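Local coordinates for flavodoxin (Streptococcus pneumoniae serotype 4, PDB 5LJL), which binds FMN and probably serves as a low-potential electron donor to a number of redox enzymes, at residues A[54-59]-A[87-92]; A[91-96]-A[124-129]; A[71-76]-A[104-109]. All blocks are in the same frame, centred on the assembly; numbering follows the deposited sequence.

Interaction 1 of 3, residues A[54-59]-A[87-92]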
# COMPACT_ATOMS: atom_id res chain seq x y z
N ILE A 54 0.75 -1.80 -4.64
CA ILE A 54 0.45 -0.95 -3.48
C ILE A 54 0.34 -1.84 -2.23
O ILE A 54 -0.36 -2.91 -2.27
CB ILE A 54 -0.81 -0.12 -3.68
CG1 ILE A 54 -0.67 0.86 -4.87
CG2 ILE A 54 -1.24 0.60 -2.42
CD1 ILE A 54 -1.95 1.36 -5.41
N VAL A 55 0.98 -1.40 -1.15
CA VAL A 55 0.79 -1.96 0.17
C VAL A 55 0.11 -0.92 1.03
O VAL A 55 0.54 0.24 1.05
CB VAL A 55 2.09 -2.45 0.84
CG1 VAL A 55 1.92 -2.69 2.33
CG2 VAL A 55 2.62 -3.66 0.07
N ALA A 56 -0.94 -1.38 1.71
CA ALA A 56 -1.61 -0.58 2.74
C ALA A 56 -1.43 -1.32 4.06
O ALA A 56 -1.91 -2.45 4.21
CB ALA A 56 -3.11 -0.45 2.36
N THR A 57 -0.77 -0.73 5.03
CA THR A 57 -0.48 -1.44 6.29
C THR A 57 -0.65 -0.59 7.54
O THR A 57 -0.32 0.58 7.54
CB THR A 57 0.95 -2.05 6.23
OG1 THR A 57 1.15 -2.94 7.35
CG2 THR A 57 2.04 -0.99 6.13
N TYR A 58 -1.11 -1.21 8.61
CA TYR A 58 -1.04 -0.64 9.97
C TYR A 58 0.39 -1.00 10.51
O TYR A 58 1.16 -1.69 9.86
CB TYR A 58 -2.16 -1.16 10.88
CG TYR A 58 -2.11 -2.64 11.27
CD1 TYR A 58 -2.60 -3.59 10.45
CD2 TYR A 58 -1.57 -3.05 12.49
CE1 TYR A 58 -2.66 -4.94 10.85
CE2 TYR A 58 -1.54 -4.39 12.88
CZ TYR A 58 -2.07 -5.35 12.07
OH TYR A 58 -2.07 -6.68 12.42
N THR A 59 0.70 -0.48 11.68
CA THR A 59 1.97 -0.71 12.36
C THR A 59 1.64 -1.32 13.75
O THR A 59 0.72 -0.87 14.42
CB THR A 59 2.69 0.62 12.55
OG1 THR A 59 2.92 1.25 11.28
CG2 THR A 59 3.95 0.49 13.31
N GLY A 87 3.35 2.31 -4.57
CA GLY A 87 3.06 3.26 -3.52
C GLY A 87 2.69 2.55 -2.23
O GLY A 87 2.34 1.34 -2.23
N VAL A 88 2.77 3.31 -1.15
CA VAL A 88 2.50 2.75 0.19
C VAL A 88 1.64 3.71 0.99
O VAL A 88 1.86 4.94 0.99
CB VAL A 88 3.78 2.41 1.01
CG1 VAL A 88 3.49 1.58 2.24
CG2 VAL A 88 4.75 1.66 0.14
N VAL A 89 0.60 3.17 1.61
CA VAL A 89 -0.26 3.95 2.50
C VAL A 89 -0.49 3.23 3.83
O VAL A 89 -0.27 2.02 3.91
CB VAL A 89 -1.63 4.24 1.80
CG1 VAL A 89 -1.43 4.98 0.50
CG2 VAL A 89 -2.50 2.95 1.69
N GLY A 90 -1.11 3.89 4.83
CA GLY A 90 -1.45 3.16 6.02
C GLY A 90 -2.08 4.02 7.06
O GLY A 90 -2.06 5.22 6.92
N SER A 91 -2.68 3.37 8.04
CA SER A 91 -3.15 4.07 9.23
C SER A 91 -2.28 3.78 10.41
O SER A 91 -1.70 2.69 10.52
CB SER A 91 -4.59 3.65 9.57
OG SER A 91 -5.11 4.29 10.76
N GLY A 92 -2.21 4.77 11.31
CA GLY A 92 -1.45 4.56 12.53
C GLY A 92 -1.92 5.50 13.65
O GLY A 92 -2.92 6.18 13.56
O HOH W 1 0.94 2.08 9.54
O HOH W 2 -0.80 1.47 13.07
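Val55 pairs with Val88, and Ala56 with Val89, where strands 52-56 and 85-92 lie side by side in the parallel sheet of the flavodoxin fold; helix 67-77 links them into a beta-alpha-beta unit. Val55 spends both of its backbone polar groups on the neighbouring strand, its N donating to Gly87 O (3.2 Å) and its O accepting from Val89 N (3.0 Å). Thr57 N continues the ladder to Val89 O. The backbone groups of Ile54 and Ala56 find their partners on the far side of the strand, in Lys6, Val8 and Ala10. Gly87 O and Val89 O each take a further CA-H contact, from Ile54 and Ala56 respectively. On the face that carries Ala56, Val89 chi1 of -58° leaves CG2 staggered between the backbone N and the carbonyl carbon, from where it presses on Ala56 CB at 3.5 Å. Past Thr57 the two chain segments draw apart and water takes over. One water receives Thr59 N and donates to Ser91 O. Thr57 OG1 donates to a lone pair of Tyr58 O at 2.8 Å, while Tyr58 OH bonds to Glu68. A second water donates to Thr57 O (2.8 Å) and Ser91 O (2.9 Å) and accepts from Thr59 OG1, the hydroxyl that also bonds to Ala102 N.

Interaction 2 of 3, residues A[91-96]-A[124-129]; sequences SGDTFY and VDLSAE
A first torsion of 179° swings Ser91 OG to the side opposite its own N, where it donates to Leu126 O at 2.7 Å. Leu126 has a positive phi (54°) where the chain turns after strand 116-125, and its carbonyl oxygen faces Ser91 there. The hydroxyl meets this carbonyl from its flank, with a C=O...OG angle of 110°, and a little out of the carbonyl plane. Two backbone bonds close the same end of the sheet. Gly92 N donates to Val124 O (2.9 Å), and Gly92 O receives Leu126 N at 2.8 Å, so both polar groups of the glycine are engaged by edge strand 116-125 and the turn after it. The side chain of Leu126 starts away from segment 91-96 but curls back, bringing CD2 to 4.0 Å from Asp93 CB. Asp125 OD2 lies 3.2 Å from Gly92 O; as two acceptors they form no bond, and the approach is probably slightly unfavourable if the carboxylate is ionised. Farther out, Asp93 OD2 accepts from Phe95 N (3.1 Å), an Asx turn in the loop that follows the strand. The side chain of Ser91 is about 4 Å from a bound phosphate ion, probably from the crystallisation liquor. Strand 85-92, helix 101-113 and strand 116-125 form a beta-alpha-beta unit of the flavodoxin fold, and in relatives the loop following the strand equivalent to 85-92 typically flanks the flavin ring of FMN.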
# COMPACT_ATOMS: atom_id res chain seq x y z
N SER A 91 -2.68 3.37 8.04
CA SER A 91 -3.15 4.07 9.23
C SER A 91 -2.28 3.78 10.41
O SER A 91 -1.70 2.69 10.52
CB SER A 91 -4.59 3.65 9.57
OG SER A 91 -5.11 4.29 10.76
N GLY A 92 -2.21 4.77 11.31
CA GLY A 92 -1.45 4.56 12.53
C GLY A 92 -1.92 5.50 13.65
O GLY A 92 -2.92 6.18 13.56
N ASP A 93 -1.16 5.43 14.72
CA ASP A 93 -1.41 6.28 15.90
C ASP A 93 -0.13 6.57 16.55
O ASP A 93 0.92 6.03 16.16
CB ASP A 93 -2.41 5.62 16.81
CG ASP A 93 -1.92 4.34 17.40
OD1 ASP A 93 -2.64 3.29 17.18
OD2 ASP A 93 -0.84 4.29 18.01
N THR A 94 -0.17 7.54 17.49
CA THR A 94 1.06 8.02 18.15
C THR A 94 1.33 7.34 19.52
O THR A 94 2.34 7.67 20.18
CB THR A 94 1.03 9.52 18.34
OG1 THR A 94 0.07 9.88 19.32
CG2 THR A 94 0.73 10.23 17.04
N PHE A 95 0.53 6.35 19.88
CA PHE A 95 0.62 5.82 21.28
C PHE A 95 1.96 5.10 21.53
O PHE A 95 2.44 5.07 22.69
CB PHE A 95 -0.58 4.91 21.61
CG PHE A 95 -1.93 5.52 21.34
CD1 PHE A 95 -2.19 6.82 21.67
CD2 PHE A 95 -2.91 4.78 20.74
CE1 PHE A 95 -3.43 7.37 21.38
CE2 PHE A 95 -4.16 5.29 20.47
CZ PHE A 95 -4.41 6.60 20.80
N TYR A 96 2.54 4.49 20.47
CA TYR A 96 3.80 3.74 20.58
C TYR A 96 5.03 4.52 20.05
O TYR A 96 6.14 4.00 20.00
CB TYR A 96 3.64 2.38 19.88
CG TYR A 96 2.53 1.55 20.45
CD1 TYR A 96 2.76 0.68 21.52
CD2 TYR A 96 1.23 1.65 19.95
CE1 TYR A 96 1.73 -0.09 22.03
CE2 TYR A 96 0.19 0.89 20.47
CZ TYR A 96 0.46 0.01 21.51
OH TYR A 96 -0.56 -0.76 22.06
N VAL A 124 -2.23 8.11 7.60
CA VAL A 124 -3.53 8.56 8.12
C VAL A 124 -3.55 8.25 9.62
O VAL A 124 -3.21 7.16 10.07
CB VAL A 124 -4.67 7.82 7.44
CG1 VAL A 124 -6.04 8.13 8.08
CG2 VAL A 124 -4.65 8.07 5.90
N ASP A 125 -3.96 9.22 10.41
CA ASP A 125 -4.10 8.99 11.88
C ASP A 125 -5.43 8.30 12.13
O ASP A 125 -6.49 8.89 11.88
CB ASP A 125 -4.06 10.35 12.60
CG ASP A 125 -3.61 10.22 14.09
OD1 ASP A 125 -3.22 11.24 14.66
OD2 ASP A 125 -3.57 9.13 14.66
N LEU A 126 -5.39 7.02 12.55
CA LEU A 126 -6.63 6.30 12.84
C LEU A 126 -7.61 6.32 11.67
O LEU A 126 -7.21 5.91 10.50
CB LEU A 126 -7.24 6.78 14.19
CG LEU A 126 -6.38 6.46 15.39
CD1 LEU A 126 -6.97 7.04 16.70
CD2 LEU A 126 -6.11 5.01 15.52
N SER A 127 -8.88 6.74 11.85
CA SER A 127 -9.82 6.57 10.71
C SER A 127 -9.65 7.74 9.76
O SER A 127 -9.23 8.80 10.16
CB SER A 127 -11.28 6.47 11.13
OG SER A 127 -11.61 7.65 11.84
N ALA A 128 -9.96 7.50 8.49
CA ALA A 128 -9.84 8.54 7.46
C ALA A 128 -10.97 9.54 7.55
O ALA A 128 -12.14 9.13 7.63
CB ALA A 128 -9.86 7.90 6.09
N GLU A 129 -10.62 10.82 7.53
CA GLU A 129 -11.58 11.92 7.42
C GLU A 129 -11.50 12.39 5.98
O GLU A 129 -10.68 11.87 5.19
CB GLU A 129 -11.23 13.01 8.35
CG GLU A 129 -11.38 12.59 9.82
CD GLU A 129 -12.21 13.57 10.53
OE1 GLU A 129 -11.65 14.70 10.66
OE2 GLU A 129 -13.42 13.28 10.82

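Interaction 3 of 3, residues A[71-76]-A[104-109]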
# COMPACT_ATOMS: atom_id res chain seq x y z
N ASP A 71 5.86 -12.54 6.72
CA ASP A 71 6.12 -13.43 5.59
C ASP A 71 6.03 -12.75 4.21
O ASP A 71 6.82 -12.98 3.33
CB ASP A 71 5.11 -14.58 5.61
CG ASP A 71 5.70 -15.83 6.06
OD1 ASP A 71 5.67 -16.77 5.24
OD2 ASP A 71 6.28 -15.87 7.17
N PHE A 72 5.02 -11.88 4.04
CA PHE A 72 4.80 -11.14 2.82
C PHE A 72 6.02 -10.20 2.57
O PHE A 72 6.50 -10.09 1.47
CB PHE A 72 3.48 -10.36 2.96
CG PHE A 72 3.08 -9.67 1.68
CD1 PHE A 72 2.36 -10.34 0.71
CD2 PHE A 72 3.52 -8.37 1.41
CE1 PHE A 72 2.01 -9.75 -0.48
CE2 PHE A 72 3.21 -7.76 0.20
CZ PHE A 72 2.46 -8.45 -0.75
N TYR A 73 6.46 -9.51 3.62
CA TYR A 73 7.65 -8.63 3.54
C TYR A 73 8.88 -9.44 3.08
O TYR A 73 9.65 -8.95 2.26
CB TYR A 73 7.91 -7.91 4.87
CG TYR A 73 9.16 -7.04 4.98
CD1 TYR A 73 9.08 -5.69 4.88
CD2 TYR A 73 10.40 -7.61 5.31
CE1 TYR A 73 10.21 -4.90 4.96
CE2 TYR A 73 11.55 -6.84 5.42
CZ TYR A 73 11.47 -5.50 5.24
OH TYR A 73 12.63 -4.79 5.42
N GLU A 74 9.09 -10.60 3.71
CA GLU A 74 10.24 -11.44 3.35
C GLU A 74 10.20 -11.83 1.90
O GLU A 74 11.24 -11.75 1.20
CB GLU A 74 10.34 -12.71 4.26
CG GLU A 74 10.66 -12.32 5.71
CD GLU A 74 10.52 -13.43 6.75
OE1 GLU A 74 10.29 -14.57 6.34
OE2 GLU A 74 10.60 -13.17 7.96
N ASP A 75 9.02 -12.30 1.47
CA ASP A 75 8.87 -12.67 0.09
C ASP A 75 9.07 -11.50 -0.87
O ASP A 75 9.77 -11.64 -1.91
CB ASP A 75 7.52 -13.37 -0.18
CG ASP A 75 7.35 -14.71 0.55
OD1 ASP A 75 8.37 -15.27 1.04
OD2 ASP A 75 6.17 -15.14 0.70
N LEU A 76 8.49 -10.34 -0.52
CA LEU A 76 8.66 -9.16 -1.36
C LEU A 76 10.15 -8.71 -1.47
O LEU A 76 10.63 -8.37 -2.58
CB LEU A 76 7.77 -8.03 -0.83
CG LEU A 76 7.89 -6.68 -1.50
CD1 LEU A 76 7.52 -6.72 -2.97
CD2 LEU A 76 7.03 -5.65 -0.76
N ASP A 104 6.83 3.35 6.27
CA ASP A 104 8.21 3.66 5.94
C ASP A 104 8.99 2.40 5.63
O ASP A 104 9.77 2.36 4.66
CB ASP A 104 8.88 4.44 7.08
CG ASP A 104 8.46 5.84 7.16
OD1 ASP A 104 7.71 6.36 6.31
OD2 ASP A 104 8.91 6.47 8.15
N ASP A 105 8.80 1.35 6.42
CA ASP A 105 9.52 0.10 6.19
C ASP A 105 9.19 -0.56 4.85
O ASP A 105 10.06 -1.08 4.17
CB ASP A 105 9.24 -0.87 7.32
CG ASP A 105 9.79 -0.40 8.66
OD1 ASP A 105 10.63 0.53 8.71
OD2 ASP A 105 9.26 -0.93 9.62
N PHE A 106 7.91 -0.51 4.47
CA PHE A 106 7.47 -1.06 3.16
C PHE A 106 7.94 -0.17 2.01
O PHE A 106 8.25 -0.69 0.91
CB PHE A 106 5.97 -1.33 3.11
CG PHE A 106 5.60 -2.73 3.48
CD1 PHE A 106 5.79 -3.74 2.54
CD2 PHE A 106 5.15 -3.08 4.73
CE1 PHE A 106 5.43 -5.06 2.85
CE2 PHE A 106 4.80 -4.38 5.05
CZ PHE A 106 4.94 -5.40 4.10
N ASP A 107 8.00 1.16 2.22
CA ASP A 107 8.60 2.05 1.19
C ASP A 107 10.03 1.56 0.89
O ASP A 107 10.41 1.38 -0.28
CB ASP A 107 8.54 3.49 1.69
CG ASP A 107 9.06 4.49 0.69
OD1 ASP A 107 9.37 4.18 -0.44
OD2 ASP A 107 9.08 5.65 1.09
N ARG A 108 10.82 1.31 1.94
CA ARG A 108 12.22 0.90 1.76
C ARG A 108 12.38 -0.45 1.10
O ARG A 108 13.24 -0.62 0.22
CB ARG A 108 12.97 0.96 3.10
CG ARG A 108 13.10 2.36 3.64
CD ARG A 108 14.24 3.17 2.99
NE ARG A 108 14.57 4.38 3.81
CZ ARG A 108 15.79 4.93 4.02
NH1 ARG A 108 16.90 4.42 3.47
NH2 ARG A 108 15.90 6.00 4.80
N VAL A 109 11.57 -1.43 1.49
CA VAL A 109 11.62 -2.72 0.86
C VAL A 109 11.27 -2.65 -0.62
O VAL A 109 11.94 -3.31 -1.47
CB VAL A 109 10.90 -3.83 1.68
CG1 VAL A 109 9.43 -3.81 1.44
CG2 VAL A 109 11.43 -5.20 1.25
O HOH W 3 12.38 -2.19 4.79
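Helical segments 71-76 and 104-109 run in nearly the same direction, their axes 10.8 Å apart at closest approach and 23° from parallel, with Tyr73 across from Phe106 and Leu76 across from Val109. With CG anti to the backbone N (chi1 175°), the Tyr73 ring extends across to helix 101-113. There its edge is turned toward the face of Phe106 in a T-shaped pair, the centroids 5.7 Å apart and the planes at 82°. One face of the tyrosine is covered by Val109, whose CG2 makes a CH-pi contact 4.2 Å from the ring centroid, while Val109 CB comes within 3.5 Å of Tyr73 CE1. Leu76 CD2 touches Val109 CG1 at 3.7 Å and meets the edge of the Phe106 ring, in its plane. Phe72 closes the inner side against Phe106, and both also rest on Val55 of the sheet. At the outer edge a water lies 2.7 Å from Tyr73 OH and donates to Asp105 O at 2.6 Å, bridging the helices. Two adjacent, near-parallel helices packed on one face of a parallel sheet are a hallmark of the three-layer alpha/beta sandwich of flavodoxins.

How the interactions relate
Interactions 1 and 2 are successive steps across one sheet, sharing Ser91 and Gly92 of strand 85-92, which pairs with an inner strand on one side and an outermost strand on the other; Gly90 O and Val124 N probably carry a further bond between them. Interaction 1 is almost wholly buried, whereas interaction 2 frays into exposed loops. Interaction 3 is a buried helix-helix contact without direct hydrogen bonds between its segments, held by rings and methyl groups instead of backbone ladders. It meets interaction 1 where Phe106 packs on Val55, Thr57 and Val88, but its nearest atoms remain about 10 Å from interaction 2.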